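Local coordinates for phosphate-binding protein (Xanthomonas axonopodis pv. citri, PDB 5UB3) that probably serves as the periplasmic binding protein of a receptor-diguanylate cyclase pair, sensing a small ligand, perhaps a phosphate-like anion, and is seen here with chloride bound, at residues Q50-L55 with E74-A79; T85-L90 with P210-M215; V171-I176 with P194-D199. All blocks are in the same frame, centred on the assembly; numbering follows the deposited sequence.

Contact 1 (Q50-L55 with E74-A79)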
loop_
_atom_site.group_PDB
_atom_site.type_symbol
_atom_site.label_atom_id
_atom_site.label_comp_id
_atom_site.label_asym_id
_atom_site.label_seq_id
_atom_site.Cartn_x
_atom_site.Cartn_y
_atom_site.Cartn_z
ATOM N N GLN A 50 3.350 5.023 13.467
ATOM C CA GLN A 50 3.561 6.471 13.550
ATOM C C GLN A 50 2.502 7.314 12.861
ATOM O O GLN A 50 2.183 8.423 13.304
ATOM C CB GLN A 50 4.953 6.836 13.011
ATOM C CG GLN A 50 5.419 8.255 13.364
ATOM C CD GLN A 50 5.477 8.458 14.874
ATOM O OE1 GLN A 50 6.300 7.851 15.532
ATOM N NE2 GLN A 50 4.585 9.296 15.424
ATOM N N MET A 51 2.076 6.876 11.692
ATOM C CA MET A 51 1.122 7.677 10.941
ATOM C C MET A 51 -0.208 7.685 11.697
ATOM O O MET A 51 -0.887 8.712 11.788
ATOM C CB MET A 51 0.920 7.109 9.558
ATOM C CG MET A 51 -0.104 7.930 8.770
ATOM S SD MET A 51 0.196 9.702 8.625
ATOM C CE MET A 51 1.279 9.702 7.208
ATOM N N SER A 52 -0.557 6.516 12.257
ATOM C CA SER A 52 -1.736 6.428 13.122
ATOM C C SER A 52 -1.628 7.367 14.294
ATOM O O SER A 52 -2.603 8.027 14.619
ATOM C CB SER A 52 -2.080 5.001 13.554
ATOM O OG SER A 52 -3.072 5.007 14.586
ATOM N N SER A 53 -0.461 7.452 14.912
ATOM C CA SER A 53 -0.256 8.437 15.973
ATOM C C SER A 53 -0.452 9.887 15.524
ATOM O O SER A 53 -1.168 10.655 16.187
ATOM C CB SER A 53 1.153 8.242 16.580
ATOM O OG SER A 53 1.319 9.128 17.652
ATOM N N TYR A 54 0.145 10.255 14.393
ATOM C CA TYR A 54 -0.101 11.566 13.796
ATOM C C TYR A 54 -1.555 11.835 13.535
ATOM O O TYR A 54 -2.074 12.920 13.863
ATOM C CB TYR A 54 0.619 11.748 12.455
ATOM C CG TYR A 54 2.089 11.919 12.502
ATOM C CD1 TYR A 54 2.742 12.382 13.642
ATOM C CD2 TYR A 54 2.843 11.656 11.380
ATOM C CE1 TYR A 54 4.111 12.575 13.659
ATOM C CE2 TYR A 54 4.205 11.826 11.390
ATOM C CZ TYR A 54 4.832 12.301 12.544
ATOM O OH TYR A 54 6.172 12.485 12.575
ATOM N N LEU A 55 -2.207 10.871 12.899
ATOM C CA LEU A 55 -3.625 11.037 12.574
ATOM C C LEU A 55 -4.440 11.260 13.816
ATOM O O LEU A 55 -5.164 12.233 13.886
ATOM C CB LEU A 55 -4.133 9.822 11.803
ATOM C CG LEU A 55 -3.648 9.814 10.336
ATOM C CD1 LEU A 55 -3.880 8.409 9.805
ATOM C CD2 LEU A 55 -4.427 10.842 9.485
ATOM N N GLU A 74 -7.296 2.644 9.747
ATOM C CA GLU A 74 -8.697 2.582 10.222
ATOM C C GLU A 74 -8.821 1.702 11.468
ATOM O O GLU A 74 -9.531 2.053 12.394
ATOM C CB GLU A 74 -9.652 2.080 9.140
ATOM C CG GLU A 74 -11.111 2.308 9.485
ATOM C CD GLU A 74 -12.056 1.891 8.391
ATOM O OE1 GLU A 74 -12.993 2.627 8.055
ATOM O OE2 GLU A 74 -11.897 0.780 7.946
ATOM N N GLN A 75 -8.115 0.580 11.496
ATOM C CA GLN A 75 -8.215 -0.344 12.648
ATOM C C GLN A 75 -7.737 0.237 13.943
ATOM O O GLN A 75 -8.308 -0.024 14.976
ATOM C CB GLN A 75 -7.428 -1.612 12.412
ATOM C CG GLN A 75 -8.087 -2.508 11.420
ATOM C CD GLN A 75 -7.156 -3.606 10.948
ATOM O OE1 GLN A 75 -6.026 -3.791 11.475
ATOM N NE2 GLN A 75 -7.641 -4.393 9.988
ATOM N N ARG A 76 -6.673 1.012 13.865
ATOM C CA ARG A 76 -6.212 1.764 14.999
ATOM C C ARG A 76 -7.119 2.958 15.316
ATOM O O ARG A 76 -6.832 3.669 16.238
ATOM C CB ARG A 76 -4.767 2.207 14.799
ATOM C CG ARG A 76 -3.810 1.027 14.701
ATOM C CD ARG A 76 -2.426 1.540 14.426
ATOM N NE ARG A 76 -1.446 0.506 14.679
ATOM C CZ ARG A 76 -0.940 -0.329 13.781
ATOM N NH1 ARG A 76 -1.299 -0.290 12.498
ATOM N NH2 ARG A 76 -0.035 -1.212 14.177
ATOM N N GLY A 77 -8.222 3.166 14.604
ATOM C CA GLY A 77 -9.182 4.216 14.990
ATOM C C GLY A 77 -8.815 5.637 14.596
ATOM O O GLY A 77 -9.450 6.595 15.049
ATOM N N SER A 78 -7.828 5.776 13.723
ATOM C CA SER A 78 -7.227 7.052 13.462
ATOM C C SER A 78 -7.651 7.720 12.108
ATOM O O SER A 78 -7.439 8.924 11.903
ATOM C CB SER A 78 -5.735 6.883 13.604
ATOM O OG SER A 78 -5.179 6.101 12.570
ATOM N N ALA A 79 -8.362 6.983 11.266
ATOM C CA ALA A 79 -8.780 7.455 9.967
ATOM C C ALA A 79 -9.934 6.637 9.334
ATOM O O ALA A 79 -10.148 5.466 9.671
ATOM C CB ALA A 79 -7.597 7.446 9.062
#
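S78 and S52 bury the most surface here, and L55 completes the trio. The two serine hydroxyls face each other across the gap, OG of S52 lying 3.1 Å from OG of S78 in a weak hydrogen bond whose direction is open. In S52 the hydroxyl swings anti to the backbone N (chi1 169°), which carries it off the helix toward its partner. Each hydroxyl has a further bond: S78 OG with the carbonyl oxygen of L73, its stronger partner, and S52 OG with NH1 of R56. The aliphatic part of R76 runs alongside S52, with CB 3.3 Å and CD 3.5 Å from S52 OG. Helix 67-75 ends at this point in a Schellman motif: G77 takes positive phi and its N bonds to the carbonyl oxygen of E74. That reversal turns S78 and A79 back against helix 48-56, one of the helices flanking the sheet of this periplasmic-binding-protein lobe. L55 meets the same bend one helical turn beyond S52. Its CB rests 3.4 Å from the carbonyl oxygen of S78, while the CD1 branch reaches the methyl of A79 at 3.9 Å; its side chain also packs on L73 and R217.

Contact 2 (T85-L90 with P210-M215)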
loop_
_atom_site.group_PDB
_atom_site.type_symbol
_atom_site.label_atom_id
_atom_site.label_comp_id
_atom_site.label_asym_id
_atom_site.label_seq_id
_atom_site.Cartn_x
_atom_site.Cartn_y
_atom_site.Cartn_z
ATOM N N THR A 85 -9.558 5.351 -4.793
ATOM C CA THR A 85 -8.564 5.962 -5.638
ATOM C C THR A 85 -8.123 4.984 -6.701
ATOM O O THR A 85 -7.834 3.806 -6.416
ATOM C CB THR A 85 -7.372 6.483 -4.807
ATOM O OG1 THR A 85 -7.914 7.304 -3.777
ATOM C CG2 THR A 85 -6.353 7.234 -5.615
ATOM N N GLU A 86 -8.052 5.506 -7.928
ATOM C CA GLU A 86 -7.618 4.731 -9.092
ATOM C C GLU A 86 -6.255 5.247 -9.433
ATOM O O GLU A 86 -6.055 6.464 -9.619
ATOM C CB GLU A 86 -8.597 4.998 -10.248
ATOM C CG GLU A 86 -8.371 4.113 -11.443
ATOM C CD GLU A 86 -9.234 4.584 -12.606
ATOM O OE1 GLU A 86 -10.460 4.269 -12.584
ATOM O OE2 GLU A 86 -8.643 5.290 -13.464
ATOM N N ARG A 87 -5.303 4.341 -9.519
ATOM C CA ARG A 87 -3.958 4.673 -9.893
ATOM C C ARG A 87 -3.536 3.934 -11.171
ATOM O O ARG A 87 -3.789 2.736 -11.356
ATOM C CB ARG A 87 -3.009 4.332 -8.751
ATOM C CG ARG A 87 -3.191 5.179 -7.495
ATOM C CD ARG A 87 -2.236 4.773 -6.409
ATOM N NE ARG A 87 -2.420 5.559 -5.190
ATOM C CZ ARG A 87 -1.805 5.306 -4.032
ATOM N NH1 ARG A 87 -0.929 4.269 -3.885
ATOM N NH2 ARG A 87 -2.085 6.121 -3.010
ATOM N N GLY A 88 -2.842 4.660 -12.030
ATOM C CA GLY A 88 -2.467 4.161 -13.351
ATOM C C GLY A 88 -3.569 3.503 -14.141
ATOM O O GLY A 88 -3.327 2.486 -14.747
ATOM N N GLY A 89 -4.777 4.033 -14.079
ATOM C CA GLY A 89 -5.926 3.432 -14.723
ATOM C C GLY A 89 -6.519 2.175 -14.087
ATOM O O GLY A 89 -7.468 1.604 -14.632
ATOM N N LEU A 90 -5.998 1.722 -12.949
ATOM C CA LEU A 90 -6.451 0.462 -12.341
ATOM C C LEU A 90 -7.049 0.763 -11.002
ATOM O O LEU A 90 -6.418 1.394 -10.139
ATOM C CB LEU A 90 -5.257 -0.481 -12.139
ATOM C CG LEU A 90 -4.502 -0.844 -13.407
ATOM C CD1 LEU A 90 -3.271 -1.643 -13.082
ATOM C CD2 LEU A 90 -5.396 -1.615 -14.375
ATOM N N PRO A 210 -9.361 -3.514 -3.942
ATOM C CA PRO A 210 -9.158 -2.181 -4.392
ATOM C C PRO A 210 -7.774 -1.722 -4.014
ATOM O O PRO A 210 -7.280 -2.007 -2.948
ATOM C CB PRO A 210 -10.209 -1.351 -3.693
ATOM C CG PRO A 210 -10.951 -2.253 -2.828
ATOM C CD PRO A 210 -10.308 -3.612 -2.836
ATOM N N ARG A 211 -7.213 -0.996 -4.933
ATOM C CA ARG A 211 -5.837 -0.608 -4.945
ATOM C C ARG A 211 -5.462 0.471 -3.939
ATOM O O ARG A 211 -4.455 0.379 -3.229
ATOM C CB ARG A 211 -5.618 -0.090 -6.350
ATOM C CG ARG A 211 -4.313 0.523 -6.508
ATOM C CD ARG A 211 -3.717 0.205 -7.814
ATOM N NE ARG A 211 -2.321 0.475 -7.622
ATOM C CZ ARG A 211 -1.492 0.769 -8.599
ATOM N NH1 ARG A 211 -1.898 0.824 -9.875
ATOM N NH2 ARG A 211 -0.239 1.001 -8.267
ATOM N N ALA A 212 -6.240 1.546 -3.893
ATOM C CA ALA A 212 -5.847 2.678 -3.033
ATOM C C ALA A 212 -7.052 3.448 -2.636
ATOM O O ALA A 212 -8.113 3.254 -3.222
ATOM C CB ALA A 212 -4.842 3.563 -3.714
ATOM N N VAL A 213 -6.872 4.297 -1.616
ATOM C CA VAL A 213 -7.990 4.981 -0.978
ATOM C C VAL A 213 -7.430 6.229 -0.339
ATOM O O VAL A 213 -6.327 6.240 0.228
ATOM C CB VAL A 213 -8.684 4.070 0.053
ATOM C CG1 VAL A 213 -7.732 3.549 1.071
ATOM C CG2 VAL A 213 -9.857 4.728 0.771
ATOM N N GLU A 214 -8.208 7.301 -0.404
ATOM C CA GLU A 214 -7.937 8.507 0.355
ATOM C C GLU A 214 -8.563 8.352 1.730
ATOM O O GLU A 214 -9.768 8.071 1.864
ATOM C CB GLU A 214 -8.570 9.727 -0.391
ATOM C CG GLU A 214 -8.099 9.822 -1.833
ATOM C CD GLU A 214 -6.590 9.789 -1.918
ATOM O OE1 GLU A 214 -5.992 10.660 -1.275
ATOM O OE2 GLU A 214 -6.014 8.897 -2.601
ATOM N N MET A 215 -7.774 8.580 2.765
ATOM C CA MET A 215 -8.256 8.503 4.120
ATOM C C MET A 215 -8.127 9.853 4.765
ATOM O O MET A 215 -7.189 10.615 4.483
ATOM C CB MET A 215 -7.472 7.520 4.957
ATOM C CG MET A 215 -7.305 6.132 4.373
ATOM S SD MET A 215 -8.814 5.130 4.487
ATOM C CE MET A 215 -8.871 4.736 6.203
HETATM O O HOH W 1 0.491 1.644 -5.334
#
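T85 meets E214 through a short hydrogen bond, its OG1 donating to OE2 of E214 at 2.7 Å. The carboxylate oxygen receives it on the anti lone pair, away from OE1, and the two side chains cross at about a right angle. The same OE2 also bonds OG of S64, its stronger partner, and OE1 is held by the indole NE1 of W62, so both oxygens of this buried carboxylate are satisfied. A bend at chi2 (-52°) curls the E214 chain back toward the threonine. In the backbone, T85 N donates to the carbonyl oxygen of A212 over 3.0 Å, nearly straight at 158° but from above the carbonyl plane.

R87, extended from CG to NE, lays one guanidinium face over the A212 methyl, which sits 3.4 Å above its centre. NH2 of R87 is bound to S64 OG, the serine that also holds E214, and the carboxylate nearby probably helps to balance the arginine's charge. A water in the guanidinium plane takes a weak bond from R87 NH1 and a firmer one from R211 NH2 at 3.1 Å, linking two arginines of like charge. R211 sets a guanidinium face against R87 CB, and its NH1 lies 3.1 Å from the carbonyl oxygen of R87. R211 NE and A212 N are buried here without a partner in the model.

A type I' turn from R87 to L90 carries the chain out of strand 79-87 toward strand 92-100. Strand 209-217 runs antiparallel to 79-87, whose other neighbour is strand 251-255, a setting consistent with the central sheet of one lobe of the periplasmic-binding-protein fold. F254 packs on T85 and E214, while V213 packs on T67 and A70 of helix 67-75.

Contact 3 (V171-I176 with P194-D199)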
loop_
_atom_site.group_PDB
_atom_site.type_symbol
_atom_site.label_atom_id
_atom_site.label_comp_id
_atom_site.label_asym_id
_atom_site.label_seq_id
_atom_site.Cartn_x
_atom_site.Cartn_y
_atom_site.Cartn_z
ATOM N N VAL A 171 15.505 -12.562 -4.689
ATOM C CA VAL A 171 15.055 -13.802 -5.325
ATOM C C VAL A 171 15.916 -14.056 -6.559
ATOM O O VAL A 171 16.292 -15.220 -6.841
ATOM C CB VAL A 171 13.565 -13.801 -5.683
ATOM C CG1 VAL A 171 13.144 -15.136 -6.277
ATOM C CG2 VAL A 171 12.785 -13.562 -4.436
ATOM N N HIS A 172 16.281 -12.976 -7.262
ATOM C CA HIS A 172 17.025 -13.205 -8.478
ATOM C C HIS A 172 18.381 -13.778 -8.161
ATOM O O HIS A 172 18.859 -14.643 -8.896
ATOM C CB HIS A 172 17.173 -11.980 -9.317
ATOM C CG HIS A 172 17.697 -12.307 -10.673
ATOM N ND1 HIS A 172 18.984 -12.020 -11.058
ATOM C CD2 HIS A 172 17.144 -12.994 -11.693
ATOM C CE1 HIS A 172 19.186 -12.466 -12.280
ATOM N NE2 HIS A 172 18.090 -13.072 -12.685
ATOM N N LYS A 173 18.954 -13.316 -7.036
ATOM C CA LYS A 173 20.307 -13.623 -6.683
ATOM C C LYS A 173 20.407 -14.881 -5.842
ATOM O O LYS A 173 21.492 -15.133 -5.318
ATOM C CB LYS A 173 20.985 -12.409 -6.034
ATOM C CG LYS A 173 21.075 -11.252 -7.013
ATOM C CD LYS A 173 21.678 -10.028 -6.393
ATOM C CE LYS A 173 21.285 -8.730 -7.104
ATOM N NZ LYS A 173 21.916 -8.757 -8.433
ATOM N N HIS A 174 19.343 -15.709 -5.786
ATOM C CA HIS A 174 19.299 -16.965 -5.028
ATOM C C HIS A 174 19.448 -16.757 -3.502
ATOM O O HIS A 174 19.861 -17.656 -2.792
ATOM C CB HIS A 174 20.349 -17.996 -5.515
ATOM C CG HIS A 174 20.095 -18.525 -6.886
ATOM N ND1 HIS A 174 20.614 -17.935 -8.024
ATOM C CD2 HIS A 174 19.399 -19.608 -7.303
ATOM C CE1 HIS A 174 20.238 -18.626 -9.083
ATOM N NE2 HIS A 174 19.487 -19.639 -8.674
ATOM N N LEU A 175 19.122 -15.579 -2.991
ATOM C CA LEU A 175 19.249 -15.369 -1.550
ATOM C C LEU A 175 17.990 -15.824 -0.878
ATOM O O LEU A 175 18.056 -16.275 0.219
ATOM C CB LEU A 175 19.493 -13.924 -1.249
ATOM C CG LEU A 175 20.803 -13.446 -1.876
ATOM C CD1 LEU A 175 20.814 -11.928 -1.918
ATOM C CD2 LEU A 175 22.026 -13.984 -1.141
ATOM N N ILE A 176 16.863 -15.745 -1.574
ATOM C CA ILE A 176 15.531 -16.010 -1.025
ATOM C C ILE A 176 14.756 -16.734 -2.121
ATOM O O ILE A 176 14.950 -16.425 -3.283
ATOM C CB ILE A 176 14.865 -14.679 -0.615
ATOM C CG1 ILE A 176 15.703 -13.989 0.472
ATOM C CG2 ILE A 176 13.452 -14.905 -0.068
ATOM C CD1 ILE A 176 15.138 -12.655 0.977
ATOM N N PRO A 194 13.645 -5.900 -16.103
ATOM C CA PRO A 194 13.575 -6.939 -17.115
ATOM C C PRO A 194 14.657 -8.024 -16.972
ATOM O O PRO A 194 14.326 -9.199 -17.043
ATOM C CB PRO A 194 13.714 -6.146 -18.412
ATOM C CG PRO A 194 13.020 -4.869 -18.081
ATOM C CD PRO A 194 13.352 -4.565 -16.648
ATOM N N VAL A 195 15.910 -7.627 -16.729
ATOM C CA VAL A 195 17.014 -8.578 -16.514
ATOM C C VAL A 195 16.676 -9.616 -15.432
ATOM O O VAL A 195 17.070 -10.746 -15.557
ATOM C CB VAL A 195 18.367 -7.865 -16.213
ATOM C CG1 VAL A 195 18.331 -7.059 -14.918
ATOM C CG2 VAL A 195 19.510 -8.850 -16.131
ATOM N N PHE A 196 15.950 -9.232 -14.372
ATOM C CA PHE A 196 15.492 -10.178 -13.360
ATOM C C PHE A 196 14.245 -10.903 -13.755
ATOM O O PHE A 196 14.169 -12.098 -13.562
ATOM C CB PHE A 196 15.265 -9.564 -11.933
ATOM C CG PHE A 196 16.466 -8.877 -11.332
ATOM C CD1 PHE A 196 17.771 -9.145 -11.749
ATOM C CD2 PHE A 196 16.273 -7.967 -10.298
ATOM C CE1 PHE A 196 18.832 -8.468 -11.177
ATOM C CE2 PHE A 196 17.331 -7.297 -9.714
ATOM C CZ PHE A 196 18.612 -7.548 -10.148
ATOM N N LYS A 197 13.262 -10.160 -14.264
ATOM C CA LYS A 197 11.947 -10.694 -14.591
ATOM C C LYS A 197 11.972 -11.908 -15.506
ATOM O O LYS A 197 11.197 -12.841 -15.345
ATOM C CB LYS A 197 11.114 -9.589 -15.258
ATOM C CG LYS A 197 9.676 -9.981 -15.540
ATOM C CD LYS A 197 8.953 -8.852 -16.247
ATOM C CE LYS A 197 7.486 -9.175 -16.215
ATOM N NZ LYS A 197 6.698 -8.298 -17.078
ATOM N N ARG A 198 12.848 -11.866 -16.490
ATOM C CA ARG A 198 12.953 -12.960 -17.463
ATOM C C ARG A 198 13.363 -14.272 -16.802
ATOM O O ARG A 198 13.066 -15.320 -17.336
ATOM C CB ARG A 198 13.931 -12.607 -18.589
ATOM C CG ARG A 198 15.372 -12.571 -18.150
ATOM C CD ARG A 198 16.186 -11.794 -19.156
ATOM N NE ARG A 198 17.621 -11.946 -18.973
ATOM C CZ ARG A 198 18.540 -11.205 -19.594
ATOM N NH1 ARG A 198 18.174 -10.232 -20.429
ATOM N NH2 ARG A 198 19.824 -11.392 -19.359
ATOM N N ASP A 199 14.021 -14.207 -15.642
ATOM C CA ASP A 199 14.380 -15.432 -14.911
ATOM C C ASP A 199 13.349 -15.936 -13.916
ATOM O O ASP A 199 13.595 -16.915 -13.215
ATOM C CB ASP A 199 15.742 -15.259 -14.280
ATOM C CG ASP A 199 16.885 -15.184 -15.335
ATOM O OD1 ASP A 199 16.829 -15.828 -16.375
ATOM O OD2 ASP A 199 17.828 -14.451 -15.086
#
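A first torsion of -169° swings the imidazole of H172 away from its own backbone N, and with CG of F196 anti to its carbonyl carbon the two rings come to lie against one another. They form an offset stack, centroids 4.5 Å apart and planes inclined by 23°. The overlap is concentrated at one side: F196 CD1 sits over a face of the imidazole near its rim, 3.2 Å from H172 ND1. CH-pi contacts extend the stack, H172 CB over the phenyl face and F196 CA over the imidazole face. At the imidazole edge, NE2 donates to D199 OD2 at 2.8 Å in an almost linear bond of 174°. The carboxylate receives it on its anti lone pair, and ring and carboxylate are nearly coplanar. Helix 164-172, ending in a Schellman motif, is thus joined to the short helix 194-197 and the start of strand 200-205, at the surface and far from the chain's centre. K173 brings its NZ to 3.9 Å from F196 CZ. Phenyl face and carboxylate fix the imidazole's rotation; the aspartate would probably stabilise a protonated H172, so a charged contribution is possible, though the neutral NE2-H form would make the same bond.

In the fold
Contacts 1 and 2 are neighbours, with centres about 19 Å apart, and they touch where the methyl end of M215 packs on E74 and A79. Helix 67-75 leads from contact 1 straight into strand 79-87 of contact 2. Contact 3 lies on the far side of the chain's centre from contact 1, their centres about 36 Å apart, and comes no nearer to contact 2 than about 13 Å between nearest atoms. Along the chain, contact 1 closes first; contact 2 then spans a long excursion that contains contact 3. Strands 92-100 and 209-217 join the two regions, consistent with the two-lobed periplasmic-binding-protein fold, in which the chain passes to a second lobe and returns.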